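Local coordinates for protein fatty acid synthase 1, isoform A (Drosophila melanogaster, PDB 6FN6) that probably builds long-chain saturated fatty acids from acetyl-CoA and malonyl-CoA using NADPH, here represented by its dehydratase, enoylreductase and ketoreductase region, at residues G28-P33 against T69-N74; V58-L63 against G102-P107; A75-G80 against I92-S97; E189-T194 against A246-R251; I196-I201 against E240-K245. One frame throughout, in Å; residues are numbered along the deposited sequence.

Contact 1. Residues G28-P33 against T69-N74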
# COMPACT_ATOMS: atom_id res chain seq x y z
N GLY A 28 29.78 1.81 -21.05
CA GLY A 28 29.98 1.78 -22.49
C GLY A 28 28.77 2.18 -23.32
O GLY A 28 28.72 1.91 -24.52
N ARG A 29 27.81 2.84 -22.69
CA ARG A 29 26.63 3.32 -23.41
C ARG A 29 26.11 4.63 -22.83
O ARG A 29 26.25 4.89 -21.63
CB ARG A 29 25.53 2.24 -23.38
CG ARG A 29 25.44 1.46 -22.07
CD ARG A 29 24.44 0.31 -22.13
NE ARG A 29 24.50 -0.51 -20.92
CZ ARG A 29 23.75 -0.32 -19.83
NH1 ARG A 29 22.87 0.67 -19.78
NH2 ARG A 29 23.89 -1.13 -18.79
N ILE A 30 25.53 5.46 -23.69
CA ILE A 30 24.99 6.75 -23.27
C ILE A 30 23.63 6.53 -22.62
O ILE A 30 22.73 5.95 -23.22
CB ILE A 30 24.88 7.73 -24.45
CG1 ILE A 30 26.25 7.97 -25.08
CG2 ILE A 30 24.25 9.05 -24.00
CD1 ILE A 30 26.22 8.73 -26.39
N LEU A 31 23.48 7.01 -21.39
CA LEU A 31 22.21 6.91 -20.67
C LEU A 31 21.64 8.29 -20.41
O LEU A 31 22.35 9.18 -19.93
CB LEU A 31 22.39 6.18 -19.34
CG LEU A 31 22.19 4.67 -19.37
CD1 LEU A 31 23.31 4.02 -20.18
CD2 LEU A 31 22.15 4.12 -17.96
N PHE A 32 20.36 8.48 -20.71
CA PHE A 32 19.72 9.74 -20.37
C PHE A 32 19.68 9.83 -18.85
O PHE A 32 19.08 8.98 -18.20
CB PHE A 32 18.31 9.84 -20.95
CG PHE A 32 17.78 11.25 -20.95
CD1 PHE A 32 18.25 12.18 -21.86
CD2 PHE A 32 16.83 11.64 -20.02
CE1 PHE A 32 17.77 13.47 -21.86
CE2 PHE A 32 16.34 12.94 -20.02
CZ PHE A 32 16.82 13.85 -20.94
N PRO A 33 20.31 10.87 -18.29
CA PRO A 33 20.45 10.91 -16.83
C PRO A 33 19.13 11.06 -16.10
O PRO A 33 18.22 11.73 -16.59
CB PRO A 33 21.34 12.14 -16.61
CG PRO A 33 21.07 13.01 -17.77
CD PRO A 33 20.85 12.08 -18.93
N THR A 69 17.19 4.90 -20.05
CA THR A 69 17.01 5.31 -21.44
C THR A 69 18.37 5.36 -22.11
O THR A 69 19.23 6.17 -21.75
CB THR A 69 16.33 6.69 -21.58
OG1 THR A 69 15.14 6.73 -20.78
CG2 THR A 69 15.98 6.97 -23.03
N ILE A 70 18.56 4.48 -23.08
CA ILE A 70 19.82 4.38 -23.79
C ILE A 70 19.71 5.22 -25.06
O ILE A 70 18.69 5.18 -25.75
CB ILE A 70 20.16 2.92 -24.11
CG1 ILE A 70 20.42 2.16 -22.81
CG2 ILE A 70 21.38 2.83 -25.03
CD1 ILE A 70 20.66 0.67 -22.98
N LEU A 71 20.76 5.99 -25.35
CA LEU A 71 20.78 6.80 -26.56
C LEU A 71 21.95 6.37 -27.44
O LEU A 71 23.00 5.98 -26.95
CB LEU A 71 20.91 8.29 -26.21
CG LEU A 71 20.06 8.80 -25.04
CD1 LEU A 71 20.33 10.28 -24.79
CD2 LEU A 71 18.57 8.56 -25.29
N ASN A 72 21.74 6.44 -28.76
CA ASN A 72 22.80 6.15 -29.72
C ASN A 72 23.57 7.42 -30.07
O ASN A 72 23.53 8.40 -29.33
CB ASN A 72 22.20 5.52 -30.98
CG ASN A 72 21.45 4.23 -30.69
OD1 ASN A 72 20.27 4.09 -31.02
ND2 ASN A 72 22.13 3.28 -30.06
N LYS A 73 24.31 7.39 -31.18
CA LYS A 73 25.04 8.57 -31.63
C LYS A 73 24.08 9.59 -32.23
O LYS A 73 24.05 10.75 -31.81
CB LYS A 73 26.11 8.19 -32.65
CG LYS A 73 26.89 9.37 -33.19
CD LYS A 73 28.17 8.93 -33.89
CE LYS A 73 29.00 10.12 -34.34
NZ LYS A 73 30.28 9.71 -34.97
N ASN A 74 23.30 9.16 -33.22
CA ASN A 74 22.29 10.02 -33.82
C ASN A 74 21.29 10.42 -32.74
O ASN A 74 21.00 11.60 -32.55
CB ASN A 74 21.60 9.32 -35.00
CG ASN A 74 21.09 7.93 -34.65
OD1 ASN A 74 21.83 7.10 -34.13
ND2 ASN A 74 19.82 7.67 -34.96

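Contact 2. Residues V58-L63 against G102-P107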
# COMPACT_ATOMS: atom_id res chain seq x y z
N VAL A 58 10.57 24.62 -7.26
CA VAL A 58 9.65 23.49 -7.23
C VAL A 58 10.07 22.45 -6.19
O VAL A 58 11.20 22.46 -5.71
CB VAL A 58 9.54 22.83 -8.62
CG1 VAL A 58 9.00 23.82 -9.65
CG2 VAL A 58 10.89 22.26 -9.07
N VAL A 59 9.13 21.57 -5.84
CA VAL A 59 9.40 20.46 -4.95
C VAL A 59 8.91 19.17 -5.59
O VAL A 59 7.71 18.98 -5.79
CB VAL A 59 8.74 20.67 -3.57
CG1 VAL A 59 8.92 19.44 -2.69
CG2 VAL A 59 9.31 21.90 -2.89
N MET A 60 9.85 18.29 -5.92
CA MET A 60 9.51 16.99 -6.49
C MET A 60 9.45 15.94 -5.40
O MET A 60 10.25 15.98 -4.46
CB MET A 60 10.52 16.60 -7.56
CG MET A 60 10.70 17.65 -8.64
SD MET A 60 11.66 17.06 -10.04
CE MET A 60 12.17 18.62 -10.73
N GLU A 61 8.52 15.00 -5.52
CA GLU A 61 8.35 13.97 -4.51
C GLU A 61 8.07 12.61 -5.13
O GLU A 61 7.48 12.51 -6.21
CB GLU A 61 7.22 14.34 -3.55
CG GLU A 61 7.49 15.60 -2.75
CD GLU A 61 6.32 15.98 -1.86
OE1 GLU A 61 6.25 15.45 -0.73
OE2 GLU A 61 5.48 16.80 -2.29
N ASN A 62 8.49 11.56 -4.43
CA ASN A 62 8.25 10.18 -4.85
C ASN A 62 8.71 9.95 -6.28
O ASN A 62 8.00 9.35 -7.09
CB ASN A 62 6.76 9.84 -4.72
CG ASN A 62 6.49 8.35 -4.83
OD1 ASN A 62 7.21 7.54 -4.26
ND2 ASN A 62 5.45 7.99 -5.57
N LEU A 63 9.91 10.44 -6.59
CA LEU A 63 10.49 10.22 -7.91
C LEU A 63 10.86 8.75 -8.08
O LEU A 63 11.54 8.17 -7.23
CB LEU A 63 11.72 11.10 -8.11
CG LEU A 63 11.43 12.58 -8.37
CD1 LEU A 63 12.67 13.42 -8.14
CD2 LEU A 63 10.92 12.77 -9.79
N GLY A 102 6.37 10.62 -10.64
CA GLY A 102 6.55 11.34 -9.39
C GLY A 102 5.52 12.44 -9.19
O GLY A 102 4.52 12.50 -9.90
N LYS A 103 5.79 13.31 -8.23
CA LYS A 103 4.89 14.41 -7.92
C LYS A 103 5.66 15.72 -7.93
O LYS A 103 6.83 15.76 -7.53
CB LYS A 103 4.23 14.19 -6.55
CG LYS A 103 3.39 15.35 -6.05
CD LYS A 103 2.80 15.05 -4.68
CE LYS A 103 2.11 16.27 -4.08
NZ LYS A 103 1.50 15.97 -2.76
N ILE A 104 5.02 16.79 -8.39
CA ILE A 104 5.66 18.10 -8.45
C ILE A 104 4.68 19.20 -8.09
O ILE A 104 3.56 19.24 -8.61
CB ILE A 104 6.28 18.35 -9.85
CG1 ILE A 104 7.12 19.63 -9.83
CG2 ILE A 104 5.19 18.43 -10.92
CD1 ILE A 104 8.00 19.80 -11.06
N THR A 105 5.09 20.10 -7.20
CA THR A 105 4.25 21.21 -6.78
C THR A 105 5.08 22.47 -6.53
O THR A 105 6.24 22.39 -6.13
CB THR A 105 3.47 20.87 -5.49
OG1 THR A 105 4.39 20.53 -4.45
CG2 THR A 105 2.52 19.71 -5.72
N ILE A 106 4.47 23.62 -6.79
CA ILE A 106 5.10 24.91 -6.49
C ILE A 106 4.76 25.29 -5.05
O ILE A 106 3.60 25.55 -4.74
CB ILE A 106 4.65 26.00 -7.49
CG1 ILE A 106 5.15 25.67 -8.89
CG2 ILE A 106 5.15 27.37 -7.05
CD1 ILE A 106 4.57 26.53 -9.99
N PRO A 107 5.78 25.32 -4.17
CA PRO A 107 5.52 25.54 -2.74
C PRO A 107 5.12 26.97 -2.38
O PRO A 107 5.38 27.90 -3.14
CB PRO A 107 6.86 25.19 -2.10
CG PRO A 107 7.87 25.53 -3.13
CD PRO A 107 7.23 25.19 -4.45

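Contact 3. Residues A75-G80 against I92-S97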
# COMPACT_ATOMS: atom_id res chain seq x y z
N ALA A 75 20.78 9.42 -32.03
CA ALA A 75 19.95 9.63 -30.84
C ALA A 75 18.85 10.67 -31.01
O ALA A 75 18.90 11.74 -30.41
CB ALA A 75 20.83 10.03 -29.67
N VAL A 76 17.86 10.35 -31.84
CA VAL A 76 16.63 11.14 -31.85
C VAL A 76 15.61 10.39 -30.99
O VAL A 76 15.12 9.33 -31.35
CB VAL A 76 16.13 11.41 -33.30
CG1 VAL A 76 15.71 10.12 -34.01
CG2 VAL A 76 14.99 12.42 -33.28
N VAL A 77 15.34 10.95 -29.82
CA VAL A 77 14.46 10.31 -28.84
C VAL A 77 13.40 11.31 -28.39
O VAL A 77 13.69 12.48 -28.15
CB VAL A 77 15.25 9.76 -27.65
CG1 VAL A 77 16.10 10.86 -27.02
CG2 VAL A 77 14.32 9.15 -26.61
N LYS A 78 12.16 10.83 -28.26
CA LYS A 78 11.04 11.68 -27.91
C LYS A 78 10.53 11.38 -26.50
O LYS A 78 10.17 10.24 -26.20
CB LYS A 78 9.92 11.50 -28.94
CG LYS A 78 10.35 11.86 -30.35
CD LYS A 78 9.19 11.96 -31.32
CE LYS A 78 9.68 12.40 -32.70
NZ LYS A 78 8.57 12.57 -33.68
N PHE A 79 10.48 12.40 -25.65
CA PHE A 79 9.93 12.24 -24.31
C PHE A 79 8.54 12.87 -24.22
O PHE A 79 8.34 14.01 -24.62
CB PHE A 79 10.85 12.88 -23.26
CG PHE A 79 12.21 12.24 -23.16
CD1 PHE A 79 12.35 10.95 -22.68
CD2 PHE A 79 13.35 12.94 -23.53
CE1 PHE A 79 13.61 10.37 -22.58
CE2 PHE A 79 14.60 12.36 -23.43
CZ PHE A 79 14.73 11.07 -22.96
N GLY A 80 7.59 12.10 -23.69
CA GLY A 80 6.23 12.57 -23.47
C GLY A 80 5.95 12.83 -22.00
O GLY A 80 6.14 11.95 -21.17
N ILE A 92 6.69 10.63 -17.31
CA ILE A 92 7.47 10.80 -18.52
C ILE A 92 7.56 9.47 -19.27
O ILE A 92 7.99 8.46 -18.71
CB ILE A 92 8.87 11.37 -18.21
CG1 ILE A 92 8.74 12.74 -17.54
CG2 ILE A 92 9.71 11.49 -19.48
CD1 ILE A 92 10.02 13.27 -16.94
N CYS A 93 7.13 9.49 -20.53
CA CYS A 93 7.20 8.33 -21.41
C CYS A 93 8.18 8.61 -22.54
O CYS A 93 8.36 9.76 -22.94
CB CYS A 93 5.82 7.99 -21.96
SG CYS A 93 4.63 7.46 -20.70
N GLU A 94 8.83 7.56 -23.05
CA GLU A 94 9.82 7.71 -24.11
C GLU A 94 9.48 6.90 -25.36
O GLU A 94 9.24 7.47 -26.42
CB GLU A 94 11.20 7.32 -23.57
CG GLU A 94 12.34 7.43 -24.58
CD GLU A 94 12.58 6.14 -25.34
OE1 GLU A 94 12.50 5.06 -24.73
OE2 GLU A 94 12.86 6.21 -26.56
N SER A 95 9.48 5.57 -25.24
CA SER A 95 9.18 4.71 -26.38
C SER A 95 7.89 3.93 -26.12
O SER A 95 7.89 2.70 -26.11
CB SER A 95 10.33 3.75 -26.66
OG SER A 95 10.40 2.72 -25.68
N GLY A 96 6.79 4.65 -25.91
CA GLY A 96 5.51 4.01 -25.68
C GLY A 96 5.51 3.21 -24.39
O GLY A 96 4.71 2.30 -24.21
N SER A 97 6.44 3.56 -23.50
CA SER A 97 6.56 2.89 -22.21
C SER A 97 6.97 3.88 -21.14
O SER A 97 7.69 4.85 -21.41
CB SER A 97 7.56 1.73 -22.29
OG SER A 97 8.88 2.21 -22.47

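Contact 4. Residues E189-T194 against A246-R251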
# COMPACT_ATOMS: atom_id res chain seq x y z
N GLU A 189 30.71 -1.28 -7.10
CA GLU A 189 29.99 -1.81 -8.25
C GLU A 189 29.13 -0.72 -8.88
O GLU A 189 29.05 0.39 -8.36
CB GLU A 189 29.12 -3.00 -7.83
CG GLU A 189 29.90 -4.24 -7.41
CD GLU A 189 30.76 -4.80 -8.52
OE1 GLU A 189 31.76 -5.49 -8.21
OE2 GLU A 189 30.44 -4.56 -9.71
N LEU A 190 28.50 -1.05 -10.00
CA LEU A 190 27.70 -0.07 -10.73
C LEU A 190 26.32 0.09 -10.10
O LEU A 190 25.54 -0.86 -10.04
CB LEU A 190 27.58 -0.46 -12.20
CG LEU A 190 26.84 0.52 -13.12
CD1 LEU A 190 27.55 1.86 -13.17
CD2 LEU A 190 26.69 -0.06 -14.51
N TYR A 191 26.02 1.30 -9.64
CA TYR A 191 24.72 1.65 -9.09
C TYR A 191 24.02 2.68 -9.96
O TYR A 191 24.65 3.63 -10.42
CB TYR A 191 24.85 2.21 -7.67
CG TYR A 191 25.06 1.19 -6.58
CD1 TYR A 191 23.99 0.48 -6.06
CD2 TYR A 191 26.32 0.95 -6.06
CE1 TYR A 191 24.17 -0.45 -5.05
CE2 TYR A 191 26.52 0.02 -5.05
CZ TYR A 191 25.43 -0.67 -4.55
OH TYR A 191 25.62 -1.60 -3.55
N LEU A 192 22.72 2.49 -10.18
CA LEU A 192 21.91 3.47 -10.90
C LEU A 192 20.73 3.91 -10.03
O LEU A 192 20.16 3.09 -9.31
CB LEU A 192 21.41 2.89 -12.22
CG LEU A 192 22.46 2.66 -13.31
CD1 LEU A 192 21.85 1.90 -14.47
CD2 LEU A 192 23.04 3.98 -13.79
N PRO A 193 20.38 5.21 -10.08
CA PRO A 193 19.27 5.69 -9.25
C PRO A 193 17.96 4.94 -9.47
O PRO A 193 17.62 4.65 -10.61
CB PRO A 193 19.12 7.15 -9.68
CG PRO A 193 20.45 7.53 -10.21
CD PRO A 193 20.99 6.29 -10.86
N THR A 194 17.24 4.65 -8.39
CA THR A 194 15.94 4.00 -8.47
C THR A 194 14.84 4.94 -8.01
O THR A 194 13.82 5.10 -8.67
CB THR A 194 15.90 2.71 -7.63
OG1 THR A 194 16.87 1.79 -8.11
CG2 THR A 194 14.51 2.07 -7.67
N ALA A 246 19.52 3.74 -4.73
CA ALA A 246 20.17 3.24 -5.93
C ALA A 246 20.20 1.71 -5.93
O ALA A 246 20.49 1.09 -4.91
CB ALA A 246 21.58 3.80 -6.06
N ASN A 247 19.90 1.12 -7.08
CA ASN A 247 19.95 -0.33 -7.23
C ASN A 247 21.11 -0.74 -8.12
O ASN A 247 21.47 -0.04 -9.06
CB ASN A 247 18.64 -0.87 -7.79
CG ASN A 247 17.60 -1.09 -6.72
OD1 ASN A 247 17.04 -0.15 -6.17
ND2 ASN A 247 17.35 -2.36 -6.41
N LEU A 248 21.67 -1.90 -7.81
CA LEU A 248 22.77 -2.46 -8.58
C LEU A 248 22.28 -2.80 -9.99
O LEU A 248 21.23 -3.42 -10.15
CB LEU A 248 23.32 -3.70 -7.89
CG LEU A 248 24.82 -3.93 -7.90
CD1 LEU A 248 25.56 -2.74 -7.34
CD2 LEU A 248 25.16 -5.16 -7.10
N ALA A 249 23.03 -2.38 -11.00
CA ALA A 249 22.63 -2.57 -12.39
C ALA A 249 23.39 -3.71 -13.06
O ALA A 249 24.46 -4.11 -12.60
CB ALA A 249 22.83 -1.29 -13.17
N GLN A 250 22.80 -4.25 -14.12
CA GLN A 250 23.42 -5.31 -14.92
C GLN A 250 24.59 -4.77 -15.73
O GLN A 250 24.48 -3.71 -16.36
CB GLN A 250 22.40 -5.95 -15.85
CG GLN A 250 21.18 -6.54 -15.17
CD GLN A 250 20.16 -7.07 -16.16
OE1 GLN A 250 20.37 -7.03 -17.37
NE2 GLN A 250 19.04 -7.57 -15.65
N ARG A 251 25.69 -5.50 -15.74
CA ARG A 251 26.84 -5.13 -16.55
C ARG A 251 26.79 -5.91 -17.86
O ARG A 251 26.58 -7.12 -17.86
CB ARG A 251 28.15 -5.41 -15.81
CG ARG A 251 28.33 -4.62 -14.53
CD ARG A 251 28.45 -3.12 -14.79
NE ARG A 251 29.62 -2.79 -15.60
CZ ARG A 251 30.84 -2.58 -15.10
NH1 ARG A 251 31.06 -2.68 -13.80
NH2 ARG A 251 31.84 -2.28 -15.92

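Contact 5. Residues I196-I201 against E240-K245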
# COMPACT_ATOMS: atom_id res chain seq x y z
N ILE A 196 13.94 8.74 -5.54
CA ILE A 196 14.30 9.90 -4.75
C ILE A 196 13.03 10.37 -4.05
O ILE A 196 12.04 10.70 -4.71
CB ILE A 196 14.92 11.03 -5.60
CG1 ILE A 196 16.12 10.50 -6.39
CG2 ILE A 196 15.35 12.18 -4.70
CD1 ILE A 196 16.76 11.52 -7.31
N GLU A 197 13.05 10.36 -2.73
CA GLU A 197 11.87 10.70 -1.94
C GLU A 197 11.49 12.16 -2.12
O GLU A 197 10.32 12.49 -2.35
CB GLU A 197 12.10 10.39 -0.46
CG GLU A 197 10.90 10.69 0.43
CD GLU A 197 11.13 11.89 1.34
OE1 GLU A 197 12.17 11.91 2.03
OE2 GLU A 197 10.27 12.80 1.36
N ARG A 198 12.48 13.05 -2.02
CA ARG A 198 12.22 14.48 -2.13
C ARG A 198 13.39 15.22 -2.76
O ARG A 198 14.55 14.97 -2.45
CB ARG A 198 11.91 15.06 -0.74
CG ARG A 198 11.24 16.42 -0.76
CD ARG A 198 11.07 16.95 0.65
NE ARG A 198 9.96 17.91 0.76
CZ ARG A 198 8.70 17.57 0.99
NH1 ARG A 198 8.36 16.29 1.15
NH2 ARG A 198 7.76 18.51 1.07
N ALA A 199 13.06 16.14 -3.66
CA ALA A 199 14.06 16.98 -4.31
C ALA A 199 13.61 18.43 -4.30
O ALA A 199 12.71 18.82 -5.05
CB ALA A 199 14.30 16.51 -5.74
N VAL A 200 14.23 19.23 -3.44
CA VAL A 200 13.89 20.65 -3.33
C VAL A 200 14.84 21.47 -4.19
O VAL A 200 16.06 21.40 -4.03
CB VAL A 200 13.94 21.12 -1.86
CG1 VAL A 200 13.45 22.55 -1.75
CG2 VAL A 200 13.12 20.20 -0.98
N ILE A 201 14.27 22.24 -5.11
CA ILE A 201 15.05 23.08 -6.00
C ILE A 201 14.72 24.55 -5.75
O ILE A 201 13.56 24.96 -5.85
CB ILE A 201 14.82 22.70 -7.47
CG1 ILE A 201 15.07 21.20 -7.67
CG2 ILE A 201 15.73 23.52 -8.39
CD1 ILE A 201 14.70 20.69 -9.05
N GLU A 240 18.43 20.25 -2.92
CA GLU A 240 18.42 19.41 -1.73
C GLU A 240 17.73 18.08 -2.05
O GLU A 240 16.55 18.06 -2.40
CB GLU A 240 17.72 20.12 -0.58
CG GLU A 240 17.91 19.46 0.77
CD GLU A 240 17.11 20.13 1.87
OE1 GLU A 240 17.52 21.22 2.32
OE2 GLU A 240 16.07 19.57 2.28
N LEU A 241 18.47 16.98 -1.91
CA LEU A 241 17.96 15.66 -2.28
C LEU A 241 17.85 14.74 -1.07
O LEU A 241 18.85 14.47 -0.40
CB LEU A 241 18.85 15.03 -3.35
CG LEU A 241 19.04 15.87 -4.62
CD1 LEU A 241 20.05 15.22 -5.55
CD2 LEU A 241 17.71 16.07 -5.34
N ARG A 242 16.64 14.27 -0.79
CA ARG A 242 16.39 13.40 0.36
C ARG A 242 15.99 11.99 -0.09
O ARG A 242 15.33 11.82 -1.11
CB ARG A 242 15.28 13.99 1.24
CG ARG A 242 15.44 15.47 1.54
CD ARG A 242 14.36 15.94 2.50
NE ARG A 242 14.19 17.39 2.48
CZ ARG A 242 13.28 18.05 3.19
NH1 ARG A 242 12.45 17.39 3.99
NH2 ARG A 242 13.20 19.37 3.11
N GLY A 243 16.40 10.99 0.69
CA GLY A 243 15.96 9.63 0.47
C GLY A 243 16.33 9.02 -0.87
O GLY A 243 15.49 8.43 -1.54
N LEU A 244 17.59 9.15 -1.26
CA LEU A 244 18.06 8.57 -2.51
C LEU A 244 18.20 7.05 -2.39
O LEU A 244 18.73 6.54 -1.41
CB LEU A 244 19.40 9.20 -2.93
CG LEU A 244 20.07 8.61 -4.17
CD1 LEU A 244 19.15 8.70 -5.39
CD2 LEU A 244 21.38 9.32 -4.45
N LYS A 245 17.66 6.34 -3.38
CA LYS A 245 17.79 4.89 -3.46
C LYS A 245 18.42 4.47 -4.79
O LYS A 245 17.91 4.83 -5.85
CB LYS A 245 16.44 4.20 -3.29
CG LYS A 245 15.73 4.46 -1.97
CD LYS A 245 16.23 3.55 -0.86
CE LYS A 245 15.27 3.56 0.33
NZ LYS A 245 15.15 4.91 0.95

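Contact 1. Residues G28-P33 against T69-N74
Phe32 N donates to Thr69 O at 2.8 Å, and Leu71 N makes the companion bond to Ile30 O at 2.9 Å. Between them Leu31 and Ile70 form an antiparallel non-hydrogen-bonded pair, their CA atoms 4.7 Å apart. The strands are short and weakly paired: the end-to-end directions of the touching parts differ by 127°, so the chains soon diverge. On the face of Ile30 and Leu71 the two side chains meet at about a right angle, Ile30 CG2 lying 4.1 Å from Leu71 CB. Leu71 CD1 continues to the edge of the Phe32 ring. That ring swings away from 69-74 because its CG is anti to the backbone N (chi1 -164°), after Phe32 CB has touched Thr69 CB at 3.8 Å. On the other face, Ile70 CD1 rests against the extended Arg29 chain, 3.9 Å from Arg29 CD, with Leu31 CD1 near Ile70 CG1. One step outward, Leu31 O is hydrogen-bonded to ND1 of His24, the predicted proton acceptor of the dehydratase, so the Leu31 carbonyl probably helps orient the His24 ring. Strand 29-31 lies between edge strand 70-71 and strand 24-26 in a small antiparallel sheet, and Pro33 takes the N-cap position of helix 34-48, whose Tyr37 meets Phe32 edge-to-face.

Contact 2. Residues V58-L63 against G102-P107
Glu61 N reaches Lys103 O at 2.7 Å, the shortest polar bond of the contact, and Lys103 N answers to Glu61 O at 2.8 Å. A second reciprocal pair follows along the strands: Val59 N to Thr105 O at 3.0 Å and Thr105 N to Val59 O at 3.2 Å. Met60 and Ile104 form the non-hydrogen-bonded pair between these rungs, and the strand axes run at 162° to each other, which makes this a regular antiparallel ladder of the N-terminal hotdog fold. It ends where the chain turns a corner at Asn62, whose carbonyl oxygen receives a CA-H...O contact from Gly102.

The two faces differ in kind. On one, a chi1 of -172° carries the CG1 branch of Ile104 to the side remote from its own N, which brings CD1 4.2 Å from Met60 CG and equally near Val58 CB; Trp42 and Phe45 of helix 34-48 cover this apolar patch. On the other, Val59 CG2 packs on Pro107 CG at 3.9 Å, and the extended Glu61 and Lys103 chains run side by side, pointing the same way. Lys103 NZ stays 4.1 Å from Glu61 OE2, beyond a salt bridge, while Glu61 OE1 makes a true one with Arg198 NH1 of the adjoining strand 191-201. Backbone bonds therefore carry the pairing itself, and the Glu61 carboxylate, with positive groups near both oxygens, would probably be stabilised in its ionised form.

Contact 3. Residues A75-G80 against I92-S97
Gly80 and Cys93 are joined by two reciprocal backbone bonds, Gly80 N to Cys93 O at 2.6 Å and Cys93 N to Gly80 O at 2.7 Å. Beside this single antiparallel hydrogen-bonded pair, the side chains of Val77, Phe79, Ile92 and Glu94 make the compact part of the contact. Cys93 O receives a CA-H...O contact from Phe79 and sits near the plane of the Phe79 ring, at its edge. Ile92 CG2 comes obliquely to Phe79 CD1 at 4.2 Å, and Glu94 CG approaches Phe79 CE1 at 3.8 Å. The first torsion of Glu94 (chi1 180°) and a bend at chi2 bring its CG against both this ring and Val77 CG2. Carboxylate and ring planes stand 72° apart. Val77 CG2 also lies over one face of the Phe79 ring, toward its rim.

The other side is looser. Lys78 sends its end away from 92-97 into an exposed position. At Glu94 the second chain turns away, leaving Lys78 O and Glu94 O, two acceptors, close together without a bond; a CA-H...O contact from Glu94 CA to Lys78 O is what remains. The turn is instead tied by Arg67, which makes a salt bridge to Glu94 OE1 and a hydrogen bond to Ser97 OG. Partly exposed Cys93 packs against Gly86 of the second subunit. Within the hotdog fold this is the base of the hairpin of strands 76-83 and 89-93; strand 7-12 pairs along the far edge of 76-83, strand 98-105 pairs antiparallel along the other edge of 89-93, and the Phe79 side chain packs on Leu40 of helix 34-48, its ring meeting those of Tyr37 in that helix and of Phe32.

Contact 4. Residues E189-T194 against A246-R251
The Tyr191 ring carries Leu248 CD1 over the centre of one face: this CH-pi contact puts the methyl carbon 3.5 Å from the ring centroid and 13° off the normal. Ala246 O approaches the ring more obliquely, near Tyr191 CD1, and Lys185 makes a cation-pi interaction with the same ring. The second flat group, the Arg251 guanidinium, has Leu190 CD2 at an oblique position. The closer touch there is aliphatic, Leu190 CD2 to Arg251 CD at 3.5 Å. It arises because chi1 of -176° turns Leu190 CG away from its own N while Arg251 folds at chi2 and chi3; Arg251 NE is salt-bridged to Asp27, and Glu189 OE2 stays beyond a salt bridge from the guanidinium.

Three backbone bonds join the two chains. Leu192 N donates to Asn247 O at 3.0 Å, Asn247 N returns to Leu192 O at 3.0 Å, and Ala249 N reaches Leu190 O at 3.1 Å. The strand axes lie at 137°, a marked splay from an ideal antiparallel pair. At the far end Thr194 OG1 gives its proton to Asn247 OD1 at 2.7 Å, from outside the plane of the amide carbonyl. Leu192 CD1 packs on Ala249 CB at 3.6 Å.

Leu190 and Leu192 also touch Ile26 of strand 24-26, and the side chains of Leu192 and Pro193 lie near the predicted dehydratase residues His24 and Asp175. Tyr191 and Leu248 touch Asp626, and Leu248 also Ala624, in the loop after helix 613-620, so this end of strands 191-201 and 239-248 packs on a region well outside the hotdog pair, probably the enoylreductase part.

Contact 5. Residues I196-I201 against E240-K245
A classic beta bulge interrupts this antiparallel pairing of the C-terminal hotdog fold, with Glu197 and Arg198 both facing Arg242. Arg198 N donates to Arg242 O at 3.2 Å, from above the carbonyl plane, whereas Glu197 N makes weak bonds to that oxygen and to Gly243 O. The bulge falls where both chains turn a corner, at Glu197 and Gly243. Past it the ladder is regular: Arg242 N meets Arg198 O at 2.8 Å, and Val200 and Glu240 exchange two bonds, Val200 N to Glu240 O being 2.8 Å. The axes of strands 198-201 and 240-242 run at 172° to each other, close to antiparallel.

On the face of Ala199 and Leu241, Ala199 CB touches Leu241 CD2 at 3.5 Å, near Met177 and Leu178 of helix 170-183. Before the bulge Ile196 and Leu244 run side by side, Ile196 CG1 lying 3.7 Å from Leu244 CD1. On the other face two arginine side chains lie together. Arg198, extended from CG to NE, runs alongside Arg242, their guanidinium planes 32° apart. Acidic partners probably offset these like charges: Glu61 and Glu113 bind Arg198, and Glu240, itself paired with Lys235, holds Arg242 through Glu240 OE2 to Arg242 NE at 2.9 Å. The guanidinium so held has Arg198 CD centred over one face, 3.5 Å above its plane.

Contacts 4 and 5 use the same two strands, 191-201 and 239-248, joined by the probable bond Thr194 N to Lys245 O at 2.6 Å, yet contact 5 is buried and contact 4 a surface contact. Contact 2 adjoins contact 5 across strands 58-65 and 191-201, which connect the N- and C-terminal hotdog folds. Contacts 1 and 3, partly buried like contact 2, meet where Phe32 packs on Phe79 and Leu71 on Val77. The ladder is regular in contact 2, interrupted by a bulge in contact 5, short or splayed in 1, 3 and 4. Contacts 2 and 5 share a salt bridge, Glu61 to Arg198, whereas the ion pairs of 3 and 4 lead to Arg67 and Asp27. Contacts 1 and 4 lie nearest the predicted catalytic residues.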